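Local coordinates for probable quinone reductase Qor (NADPH:quinone reductase) (Zeta-crystallin homolog protein) (Mycobacterium tuberculosis, PDB 4RVU) that probably reduces quinones by passing electrons from bound NADPH, as a zeta-crystallin-like member of the alcohol dehydrogenase superfamily, at residues Gly42-Phe45 with Ile46-Tyr49; Asp117-Ser120 with Glu121-Ala124; Phe276-Thr279 with Gly280-Ser284. All coordinates share one frame; numbering follows the deposited sequence.

Interaction 1 of 3, residues Gly42-Phe45 with Ile46-Tyr49; sequences GVNF and IDTY. With NDP (NADPH dihydro-nicotinamide-adenine-dinucleotide phosphate), chain E.
In the NADPH pocket of this alcohol dehydrogenase-like fold, Phe45 and Tyr49 stand one turn apart on helix 45-52 of the GroES-like domain, and the bonds of that first turn illustrate how a short backbone segment can organise a cofactor site. The carbonyl of Phe45 is the focus. Its O takes a hydrogen bond from Thr48 OG1 at 2.6 Å, in the carbonyl plane, and a second from Thr48 N at 3.0 Å, above that plane. Thr48 OG1 can do this because it lies between its own backbone N and carbonyl carbon (chi1 73°), folded back onto the preceding turn. The same carbonyl oxygen also lies over the centre of one face of the Tyr49 ring. Just before it, Asn44 and Asp47 exchange bonds: Asn44 N donates to Asp47 OD2 at 2.9 Å, coming from above the carboxylate plane, while Asp47 N returns a bond to Asn44 O. Water 1 accepts from Asn44 ND2 and can donate to Asp47 OD1. Lys129 and Glu66 hold the amide of Asn44 and Tyr100 binds Asp47 OD2, so both buried polar side chains have partners beyond this turn. In the same turn Phe45 N donates to the pyrophosphate atom O2N of NADPH at 3.3 Å. The two aromatic rings meet obliquely, planes at 52°, with Tyr49 CE1 at the edge of the Phe45 ring. Tyr49 OH takes part in weak hydrogen bonds with the nicotinamide ribose hydroxyl O2D, which donates to it, and with Ala247 N. Farther round the Phe45 ring the cofactor takes over as neighbour: CD2 lies 3.6 Å from C5B of the adenosine ribose, and CZ lies 3.7 Å from C2A of the adenine.

Interaction 2 of 3, residues Asp117-Ser120 with Glu121-Ala124; sequences DVTS and EVAA
A chi1 of 65° tucks Thr119 OG1 back over its own main chain, where it can face Val122 N across the first turn of helix 120-140. There it accepts a hydrogen bond of 3.2 Å with an N-H...O angle of 162°, the capping bond of Thr119, which stands at the N-cap position. The helix therefore starts with one of its first amides satisfied by a side chain, the usual N-cap service; Val118 O, four residues before Val122, is instead bonded to Arg90. Regular bonding follows at once, Ala123 N donating to Thr119 O and Ala124 N to Ser120 O, both 3.0 Å long. The capping hydroxyl also packs against a methyl, Val122 CG2 lying 3.3 Å from Thr119 OG1. It is linked through water 2 to Glu121 OE1, to which the water donates. An apolar contact lies beside the cap. Val118 and Val122 each carry CG1 anti to the backbone N, and the two side chains cross at about a right angle with these methyls 4.0 Å apart. Arg306 forms a salt bridge with Glu121 OE2, while Ser120 OG is hydrogen-bonded to Glu39 and Arg90. The turn packs on a mixed sheet: Ser120, Ala123 and Ala124 lie on Cys68 of strand 67-74, Ala124 on Val329 of strand 327-331, and Glu121 and Val122 on Val303 of strand 303-308.

Interaction 3 of 3, residues Phe276-Thr279 with Gly280-Ser284; sequences FTRT and GEEFS
A local helix-start contact joins Thr279 to Glu282 where the loop after strand 267-269 enters helix 280-295, in the nucleotide-binding half of the chain. Thr279 is the N-cap: its OG1 accepts from Glu282 N at 3.0 Å, and its carbonyl O accepts from Phe283 N, also at 3.0 Å, in a nearly straight bond (170°). Glu282 answers with its side chain. With CG opposite the backbone N (chi1 -179°) and the chain extended beyond it, the carboxylate reaches back along the loop until OE1 accepts from Arg278 N at 2.9 Å, met on the anti side and 28° out of its plane. This places OE2 only 3.3 Å from Phe276 O, another acceptor. Arg286 probably eases that meeting, since its guanidinium bonds to both, as a salt bridge with OE2 and a hydrogen bond to Phe276 O. Apolar contact is slight, Thr277 CG2 touching the edge of the Phe283 ring at CD1, 4.2 Å away. The Phe276 ring stacks on Tyr135, an NADPH-binding residue of helix 120-140, while Arg239 of the second subunit packs against Phe276 and Glu282. Threonine at the N-cap with glutamate three residues on recalls a capping box, but the carboxylate holds Arg278 N rather than the amide of Thr279, so the motif is a threonine N-cap without the reciprocal bond of the box.

Each of the three contacts is the turn between a loop and the helix it enters, and they follow one another along the chain without nesting or crossing. Interaction 1 leads from strand 40-42 into helix 45-52, interaction 2 opens helix 120-140, and interaction 3 opens helix 280-295. Interactions 1 and 2 touch, Ala124 CB packing 4.0 Å from Gly42 N; interaction 3 stays about 10 to 11 Å from either at the nearest atoms. Helix 120-140 connects all three: it starts in interaction 2, sends Lys129 to 42-45, and offers Leu131 and Tyr135 to 276-284, so the GroES-like and nucleotide-binding parts are joined beside the cofactor.

Interaction 1 of 3, residues Gly42-Phe45 with Ile46-Tyr49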
ATOM      1  N   GLY A  42       2.507  11.213  28.600  1.00 18.74           N
ATOM      2  CA  GLY A  42       1.887  11.554  27.333  1.00 18.10           C
ATOM      3  C   GLY A  42       0.467  11.025  27.231  1.00 18.44           C
ATOM      4  O   GLY A  42       0.162   9.931  27.700  1.00 20.48           O
ATOM      5  N   VAL A  43      -0.408  11.816  26.629  1.00 16.43           N
ATOM      6  CA  VAL A  43      -1.750  11.355  26.288  1.00 16.38           C
ATOM      7  C   VAL A  43      -1.799  11.058  24.790  1.00 16.29           C
ATOM      8  O   VAL A  43      -1.335  11.858  23.973  1.00 16.28           O
ATOM      9  CB  VAL A  43      -2.822  12.393  26.688  1.00 16.40           C
ATOM     10  CG1 VAL A  43      -4.210  11.947  26.231  1.00 16.34           C
ATOM     11  CG2 VAL A  43      -2.814  12.580  28.198  1.00 16.48           C
ATOM     12  N   ASN A  44      -2.334   9.896  24.430  1.00 17.21           N
ATOM     13  CA  ASN A  44      -2.396   9.512  23.019  1.00 17.31           C
ATOM     14  C   ASN A  44      -3.760   8.982  22.654  1.00 18.32           C
ATOM     15  O   ASN A  44      -4.416   8.364  23.483  1.00 17.73           O
ATOM     16  CB  ASN A  44      -1.316   8.479  22.714  1.00 17.58           C
ATOM     17  CG  ASN A  44       0.063   9.073  22.819  1.00 17.01           C
ATOM     18  OD1 ASN A  44       0.499   9.798  21.915  1.00 17.15           O
ATOM     19  ND2 ASN A  44       0.745   8.820  23.939  1.00 17.38           N
ATOM     20  N   PHE A  45      -4.197   9.224  21.418  1.00 22.76           N
ATOM     21  CA  PHE A  45      -5.548   8.821  21.042  1.00 24.92           C
ATOM     22  C   PHE A  45      -5.755   7.319  21.214  1.00 23.67           C
ATOM     23  O   PHE A  45      -6.857   6.873  21.537  1.00 24.16           O
ATOM     24  CB  PHE A  45      -5.901   9.255  19.621  1.00 24.27           C
ATOM     25  CG  PHE A  45      -7.324   9.702  19.481  1.00 24.63           C
ATOM     26  CD1 PHE A  45      -8.353   8.774  19.370  1.00 25.47           C
ATOM     27  CD2 PHE A  45      -7.635  11.048  19.493  1.00 24.69           C
ATOM     28  CE1 PHE A  45      -9.678   9.192  19.258  1.00 25.36           C
ATOM     29  CE2 PHE A  45      -8.945  11.478  19.386  1.00 25.01           C
ATOM     30  CZ  PHE A  45      -9.970  10.549  19.269  1.00 23.97           C
ATOM     31  N   ILE A  46      -4.691   6.545  21.040  1.00 24.01           N
ATOM     32  CA  ILE A  46      -4.785   5.102  21.227  1.00 24.11           C
ATOM     33  C   ILE A  46      -5.162   4.727  22.650  1.00 25.00           C
ATOM     34  O   ILE A  46      -5.752   3.665  22.867  1.00 23.98           O
ATOM     35  CB  ILE A  46      -3.495   4.355  20.790  1.00 25.66           C
ATOM     36  CG1 ILE A  46      -3.767   2.854  20.610  1.00 26.60           C
ATOM     37  CG2 ILE A  46      -2.373   4.566  21.765  1.00 24.43           C
ATOM     38  CD1 ILE A  46      -2.553   2.073  20.146  1.00 26.85           C
ATOM     39  N   ASP A  47      -4.826   5.589  23.619  1.00 23.52           N
ATOM     40  CA  ASP A  47      -5.210   5.343  25.008  1.00 23.07           C
ATOM     41  C   ASP A  47      -6.731   5.191  25.103  1.00 22.26           C
ATOM     42  O   ASP A  47      -7.236   4.403  25.913  1.00 22.89           O
ATOM     43  CB  ASP A  47      -4.768   6.491  25.944  1.00 22.64           C
ATOM     44  CG  ASP A  47      -3.262   6.764  25.909  1.00 23.61           C
ATOM     45  OD1 ASP A  47      -2.487   5.892  25.459  1.00 22.83           O
ATOM     46  OD2 ASP A  47      -2.851   7.861  26.372  1.00 22.35           O
ATOM     47  N   THR A  48      -7.456   5.954  24.289  1.00 24.37           N
ATOM     48  CA  THR A  48      -8.916   5.928  24.331  1.00 25.80           C
ATOM     49  C   THR A  48      -9.473   4.612  23.781  1.00 27.14           C
ATOM     50  O   THR A  48     -10.557   4.184  24.189  1.00 26.53           O
ATOM     51  CB  THR A  48      -9.557   7.092  23.554  1.00 26.20           C
ATOM     52  OG1 THR A  48      -9.431   6.870  22.139  1.00 25.96           O
ATOM     53  CG2 THR A  48      -8.926   8.434  23.942  1.00 25.46           C
ATOM     54  N   TYR A  49      -8.740   3.987  22.856  1.00 31.28           N
ATOM     55  CA  TYR A  49      -9.191   2.730  22.244  1.00 31.94           C
ATOM     56  C   TYR A  49      -9.027   1.595  23.254  1.00 31.67           C
ATOM     57  O   TYR A  49      -9.858   0.688  23.324  1.00 33.07           O
ATOM     58  CB  TYR A  49      -8.416   2.393  20.956  1.00 30.79           C
ATOM     59  CG  TYR A  49      -8.397   3.443  19.853  1.00 30.94           C
ATOM     60  CD1 TYR A  49      -9.518   4.215  19.546  1.00 31.91           C
ATOM     61  CD2 TYR A  49      -7.247   3.641  19.099  1.00 30.57           C
ATOM     62  CE1 TYR A  49      -9.474   5.171  18.523  1.00 30.93           C
ATOM     63  CE2 TYR A  49      -7.191   4.585  18.087  1.00 30.92           C
ATOM     64  CZ  TYR A  49      -8.303   5.352  17.803  1.00 32.19           C
ATOM     65  OH  TYR A  49      -8.219   6.294  16.785  1.00 32.03           O
TER
HETATM   66  PA  NDP E 401      -4.786  14.313  17.953  1.00 22.77           P
HETATM   67  O1A NDP E 401      -4.065  15.235  18.895  1.00 20.89           O
HETATM   68  O2A NDP E 401      -4.566  14.446  16.474  1.00 21.76           O
HETATM   69  O5B NDP E 401      -6.363  14.407  18.250  1.00 22.87           O
HETATM   70  C5B NDP E 401      -7.300  13.864  17.326  1.00 23.23           C
HETATM   71  C4B NDP E 401      -7.720  14.976  16.379  1.00 22.06           C
HETATM   72  O4B NDP E 401      -8.427  14.456  15.253  1.00 22.25           O
HETATM   73  C3B NDP E 401      -8.675  15.946  17.051  1.00 23.81           C
HETATM   74  O3B NDP E 401      -7.978  16.995  17.724  1.00 23.37           O
HETATM   75  C2B NDP E 401      -9.509  16.468  15.899  1.00 21.86           C
HETATM   76  O2B NDP E 401      -8.997  17.705  15.424  1.00 21.16           O
HETATM   77  C1B NDP E 401      -9.400  15.404  14.816  1.00 20.98           C
HETATM   78  N9A NDP E 401     -10.735  14.778  14.678  1.00 21.62           N
HETATM   79  C8A NDP E 401     -11.489  14.770  13.567  1.00 21.38           C
HETATM   80  N7A NDP E 401     -12.663  14.132  13.780  1.00 21.44           N
HETATM   81  C5A NDP E 401     -12.677  13.727  15.061  1.00 22.16           C
HETATM   82  C6A NDP E 401     -13.619  12.999  15.940  1.00 22.38           C
HETATM   83  N6A NDP E 401     -14.811  12.568  15.472  1.00 22.83           N
HETATM   84  N1A NDP E 401     -13.247  12.782  17.219  1.00 23.18           N
HETATM   85  C2A NDP E 401     -12.063  13.209  17.690  1.00 22.52           C
HETATM   86  N3A NDP E 401     -11.162  13.875  16.952  1.00 21.68           N
HETATM   87  C4A NDP E 401     -11.404  14.160  15.651  1.00 22.67           C
HETATM   88  O3  NDP E 401      -4.470  12.805  18.396  1.00 22.41           O
HETATM   89  PN  NDP E 401      -2.984  12.201  18.347  1.00 22.37           P
HETATM   90  O1N NDP E 401      -2.049  13.254  17.817  1.00 21.87           O
HETATM   91  O2N NDP E 401      -2.720  11.534  19.671  1.00 21.62           O
HETATM   92  O5D NDP E 401      -3.122  11.051  17.234  1.00 21.82           O
HETATM   93  C5D NDP E 401      -3.520  11.375  15.905  1.00 22.07           C
HETATM   94  C4D NDP E 401      -4.093  10.141  15.225  1.00 21.71           C
HETATM   95  O4D NDP E 401      -3.036   9.254  14.864  1.00 22.58           O
HETATM   96  C3D NDP E 401      -4.998   9.369  16.163  1.00 22.96           C
HETATM   97  O3D NDP E 401      -6.093   8.860  15.403  1.00 23.24           O
HETATM   98  C2D NDP E 401      -4.152   8.214  16.654  1.00 26.23           C
HETATM   99  O2D NDP E 401      -4.971   7.073  16.913  1.00 23.50           O
HETATM  100  C1D NDP E 401      -3.211   7.979  15.484  1.00 23.98           C
HETATM  101  N1N NDP E 401      -1.895   7.460  15.859  1.00 23.77           N
HETATM  102  C2N NDP E 401      -1.429   6.392  15.208  1.00 22.62           C
HETATM  103  C3N NDP E 401      -0.186   5.844  15.486  1.00 21.95           C
HETATM  104  C7N NDP E 401       0.270   4.639  14.719  1.00 22.46           C
HETATM  105  O7N NDP E 401       1.389   4.198  14.916  1.00 22.30           O
HETATM  106  N7N NDP E 401      -0.560   4.090  13.835  1.00 20.89           N
HETATM  107  C4N NDP E 401       0.709   6.446  16.544  1.00 21.43           C
HETATM  108  C5N NDP E 401       0.091   7.609  17.168  1.00 22.26           C
HETATM  109  C6N NDP E 401      -1.170   8.068  16.803  1.00 22.39           C
HETATM  110  P2B NDP E 401      -9.871  18.636  14.446  1.00 21.70           P
HETATM  111  O1X NDP E 401     -11.033  17.769  14.054  1.00 23.18           O
HETATM  112  O2X NDP E 401     -10.246  19.817  15.295  1.00 24.31           O
HETATM  113  O3X NDP E 401      -8.934  18.978  13.325  1.00 23.75           O
HETATM  114  O   HOH W   1       0.025   6.861  26.060  1.00 24.36           O

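Interaction 2 of 3, residues Asp117-Ser120 with Glu121-Ala124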
ATOM      1  N   ASP A 117      18.759  19.842  27.199  1.00 19.42           N
ATOM      2  CA  ASP A 117      18.065  21.096  26.885  1.00 19.47           C
ATOM      3  C   ASP A 117      16.575  20.906  26.568  1.00 19.68           C
ATOM      4  O   ASP A 117      15.892  21.850  26.147  1.00 19.81           O
ATOM      5  CB  ASP A 117      18.749  21.811  25.718  1.00 19.59           C
ATOM      6  CG  ASP A 117      18.672  21.021  24.425  1.00 20.33           C
ATOM      7  OD1 ASP A 117      18.776  19.778  24.465  1.00 20.41           O
ATOM      8  OD2 ASP A 117      18.499  21.649  23.367  1.00 21.25           O
ATOM      9  N   VAL A 118      16.072  19.689  26.769  1.00 17.01           N
ATOM     10  CA  VAL A 118      14.666  19.371  26.502  1.00 16.95           C
ATOM     11  C   VAL A 118      13.953  19.080  27.822  1.00 16.99           C
ATOM     12  O   VAL A 118      14.420  18.249  28.619  1.00 17.04           O
ATOM     13  CB  VAL A 118      14.550  18.143  25.556  1.00 16.87           C
ATOM     14  CG1 VAL A 118      13.082  17.757  25.338  1.00 16.81           C
ATOM     15  CG2 VAL A 118      15.219  18.444  24.212  1.00 16.82           C
ATOM     16  N   THR A 119      12.848  19.781  28.084  1.00 16.99           N
ATOM     17  CA  THR A 119      12.110  19.549  29.321  1.00 17.04           C
ATOM     18  C   THR A 119      11.365  18.230  29.262  1.00 16.98           C
ATOM     19  O   THR A 119      11.109  17.672  28.182  1.00 16.91           O
ATOM     20  CB  THR A 119      11.072  20.642  29.636  1.00 17.05           C
ATOM     21  OG1 THR A 119      10.052  20.625  28.632  1.00 16.96           O
ATOM     22  CG2 THR A 119      11.714  22.024  29.697  1.00 17.10           C
ATOM     23  N   SER A 120      11.007  17.729  30.435  1.00 17.03           N
ATOM     24  CA  SER A 120      10.302  16.456  30.513  1.00 16.99           C
ATOM     25  C   SER A 120       8.912  16.563  29.884  1.00 16.92           C
ATOM     26  O   SER A 120       8.452  15.617  29.244  1.00 16.85           O
ATOM     27  CB  SER A 120      10.227  15.993  31.965  1.00 17.06           C
ATOM     28  OG  SER A 120      11.534  15.786  32.482  1.00 17.12           O
ATOM     29  N   GLU A 121       8.253  17.713  30.049  1.00 20.12           N
ATOM     30  CA  GLU A 121       6.951  17.947  29.421  1.00 20.03           C
ATOM     31  C   GLU A 121       7.031  17.899  27.902  1.00 20.19           C
ATOM     32  O   GLU A 121       6.179  17.296  27.240  1.00 20.21           O
ATOM     33  CB  GLU A 121       6.405  19.325  29.795  1.00 21.65           C
ATOM     34  CG  GLU A 121       5.766  19.428  31.154  1.00 23.73           C
ATOM     35  CD  GLU A 121       5.175  20.807  31.365  1.00 22.84           C
ATOM     36  OE1 GLU A 121       5.594  21.750  30.653  1.00 25.06           O
ATOM     37  OE2 GLU A 121       4.307  20.952  32.245  1.00 27.04           O
ATOM     38  N   VAL A 122       8.047  18.552  27.339  1.00 16.80           N
ATOM     39  CA  VAL A 122       8.235  18.512  25.887  1.00 16.72           C
ATOM     40  C   VAL A 122       8.554  17.094  25.413  1.00 16.68           C
ATOM     41  O   VAL A 122       8.003  16.635  24.419  1.00 16.60           O
ATOM     42  CB  VAL A 122       9.309  19.519  25.425  1.00 16.75           C
ATOM     43  CG1 VAL A 122       9.673  19.282  23.973  1.00 16.67           C
ATOM     44  CG2 VAL A 122       8.785  20.950  25.606  1.00 16.78           C
ATOM     45  N   ALA A 123       9.417  16.385  26.132  1.00 16.72           N
ATOM     46  CA  ALA A 123       9.734  14.998  25.777  1.00 16.68           C
ATOM     47  C   ALA A 123       8.486  14.106  25.742  1.00 16.63           C
ATOM     48  O   ALA A 123       8.320  13.281  24.835  1.00 16.56           O
ATOM     49  CB  ALA A 123      10.782  14.423  26.736  1.00 16.75           C
ATOM     50  N   ALA A 124       7.598  14.267  26.717  1.00 16.66           N
ATOM     51  CA  ALA A 124       6.381  13.444  26.781  1.00 16.62           C
ATOM     52  C   ALA A 124       5.322  13.953  25.826  1.00 16.56           C
ATOM     53  O   ALA A 124       4.290  13.301  25.615  1.00 16.51           O
ATOM     54  CB  ALA A 124       5.826  13.396  28.210  1.00 16.68           C
TER
HETATM   55  O   HOH W   2       8.240  22.521  29.863  1.00 29.59           O

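Interaction 3 of 3, residues Phe276-Thr279 with Gly280-Ser284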
ATOM      1  N   PHE A 276       7.658  -0.244  13.377  1.00 15.70           N
ATOM      2  CA  PHE A 276       8.738   0.674  13.034  1.00 15.72           C
ATOM      3  C   PHE A 276       9.657   0.936  14.227  1.00 15.81           C
ATOM      4  O   PHE A 276      10.521   1.802  14.172  1.00 15.84           O
ATOM      5  CB  PHE A 276       8.184   1.984  12.453  1.00 15.70           C
ATOM      6  CG  PHE A 276       7.310   1.774  11.251  1.00 15.84           C
ATOM      7  CD1 PHE A 276       7.832   1.912   9.969  1.00 16.00           C
ATOM      8  CD2 PHE A 276       5.979   1.387  11.400  1.00 15.59           C
ATOM      9  CE1 PHE A 276       7.027   1.690   8.846  1.00 15.49           C
ATOM     10  CE2 PHE A 276       5.176   1.151  10.289  1.00 15.51           C
ATOM     11  CZ  PHE A 276       5.700   1.318   9.006  1.00 16.02           C
ATOM     12  N   THR A 277       9.474   0.151  15.283  1.00 15.85           N
ATOM     13  CA  THR A 277      10.375   0.139  16.443  1.00 15.93           C
ATOM     14  C   THR A 277      10.703  -1.309  16.792  1.00 15.95           C
ATOM     15  O   THR A 277      10.574  -1.743  17.953  1.00 16.26           O
ATOM     16  CB  THR A 277       9.737   0.848  17.655  1.00 15.99           C
ATOM     17  OG1 THR A 277       8.422   0.325  17.869  1.00 16.02           O
ATOM     18  CG2 THR A 277       9.624   2.339  17.416  1.00 16.31           C
ATOM     19  N   ARG A 278      11.140  -2.061  15.781  1.00 21.82           N
ATOM     20  CA  ARG A 278      11.295  -3.509  15.906  1.00 22.48           C
ATOM     21  C   ARG A 278      12.561  -3.942  16.633  1.00 22.95           C
ATOM     22  O   ARG A 278      12.658  -5.081  17.077  1.00 22.89           O
ATOM     23  CB  ARG A 278      11.239  -4.178  14.530  1.00 22.43           C
ATOM     24  CG  ARG A 278       9.936  -3.912  13.793  1.00 22.59           C
ATOM     25  CD  ARG A 278      10.050  -4.168  12.272  1.00 23.96           C
ATOM     26  NE  ARG A 278      10.463  -5.522  11.896  1.00 27.00           N
ATOM     27  CZ  ARG A 278       9.839  -6.645  12.251  1.00 28.01           C
ATOM     28  NH1 ARG A 278       8.766  -6.605  13.041  1.00 29.52           N
ATOM     29  NH2 ARG A 278      10.297  -7.821  11.831  1.00 24.42           N
ATOM     30  N   THR A 279      13.537  -3.046  16.729  1.00 19.35           N
ATOM     31  CA  THR A 279      14.773  -3.327  17.448  1.00 19.12           C
ATOM     32  C   THR A 279      15.169  -2.072  18.209  1.00 18.84           C
ATOM     33  O   THR A 279      14.674  -0.980  17.909  1.00 18.42           O
ATOM     34  CB  THR A 279      15.925  -3.702  16.498  1.00 20.41           C
ATOM     35  OG1 THR A 279      16.178  -2.623  15.592  1.00 20.00           O
ATOM     36  CG2 THR A 279      15.599  -4.970  15.699  1.00 18.52           C
ATOM     37  N   GLY A 280      16.064  -2.219  19.181  1.00 20.45           N
ATOM     38  CA  GLY A 280      16.589  -1.056  19.879  1.00 20.50           C
ATOM     39  C   GLY A 280      17.309  -0.156  18.892  1.00 21.63           C
ATOM     40  O   GLY A 280      17.289   1.075  19.004  1.00 21.00           O
ATOM     41  N   GLU A 281      17.938  -0.781  17.904  1.00 24.28           N
ATOM     42  CA  GLU A 281      18.702  -0.054  16.903  1.00 24.57           C
ATOM     43  C   GLU A 281      17.792   0.836  16.059  1.00 24.58           C
ATOM     44  O   GLU A 281      18.135   1.984  15.741  1.00 24.13           O
ATOM     45  CB  GLU A 281      19.457  -1.047  16.006  1.00 26.32           C
ATOM     46  CG  GLU A 281      20.586  -1.830  16.711  1.00 28.60           C
ATOM     47  CD  GLU A 281      20.112  -2.869  17.747  1.00 29.50           C
ATOM     48  OE1 GLU A 281      18.984  -3.403  17.639  1.00 26.65           O
ATOM     49  OE2 GLU A 281      20.899  -3.166  18.675  1.00 31.32           O
ATOM     50  N   GLU A 282      16.624   0.310  15.702  1.00 17.17           N
ATOM     51  CA  GLU A 282      15.690   1.064  14.866  1.00 17.52           C
ATOM     52  C   GLU A 282      15.062   2.176  15.678  1.00 18.04           C
ATOM     53  O   GLU A 282      14.928   3.302  15.206  1.00 18.02           O
ATOM     54  CB  GLU A 282      14.597   0.159  14.274  1.00 18.02           C
ATOM     55  CG  GLU A 282      13.597   0.922  13.368  1.00 17.29           C
ATOM     56  CD  GLU A 282      12.549   0.026  12.738  1.00 18.02           C
ATOM     57  OE1 GLU A 282      12.191  -1.004  13.344  1.00 17.88           O
ATOM     58  OE2 GLU A 282      12.083   0.355  11.620  1.00 17.10           O
ATOM     59  N   PHE A 283      14.676   1.847  16.907  1.00 16.16           N
ATOM     60  CA  PHE A 283      14.101   2.831  17.810  1.00 16.34           C
ATOM     61  C   PHE A 283      15.084   3.983  18.052  1.00 16.50           C
ATOM     62  O   PHE A 283      14.707   5.162  18.016  1.00 16.94           O
ATOM     63  CB  PHE A 283      13.702   2.178  19.140  1.00 16.38           C
ATOM     64  CG  PHE A 283      13.448   3.177  20.233  1.00 17.07           C
ATOM     65  CD1 PHE A 283      12.193   3.743  20.389  1.00 16.47           C
ATOM     66  CD2 PHE A 283      14.471   3.568  21.089  1.00 17.04           C
ATOM     67  CE1 PHE A 283      11.956   4.684  21.378  1.00 17.20           C
ATOM     68  CE2 PHE A 283      14.244   4.522  22.078  1.00 16.86           C
ATOM     69  CZ  PHE A 283      12.986   5.084  22.222  1.00 16.94           C
ATOM     70  N   SER A 284      16.344   3.641  18.296  1.00 19.32           N
ATOM     71  CA  SER A 284      17.343   4.657  18.616  1.00 19.78           C
ATOM     72  C   SER A 284      17.602   5.582  17.442  1.00 19.37           C
ATOM     73  O   SER A 284      17.862   6.765  17.628  1.00 19.54           O
ATOM     74  CB  SER A 284      18.650   4.019  19.086  1.00 20.18           C
ATOM     75  OG  SER A 284      18.518   3.507  20.399  1.00 20.12           O
TER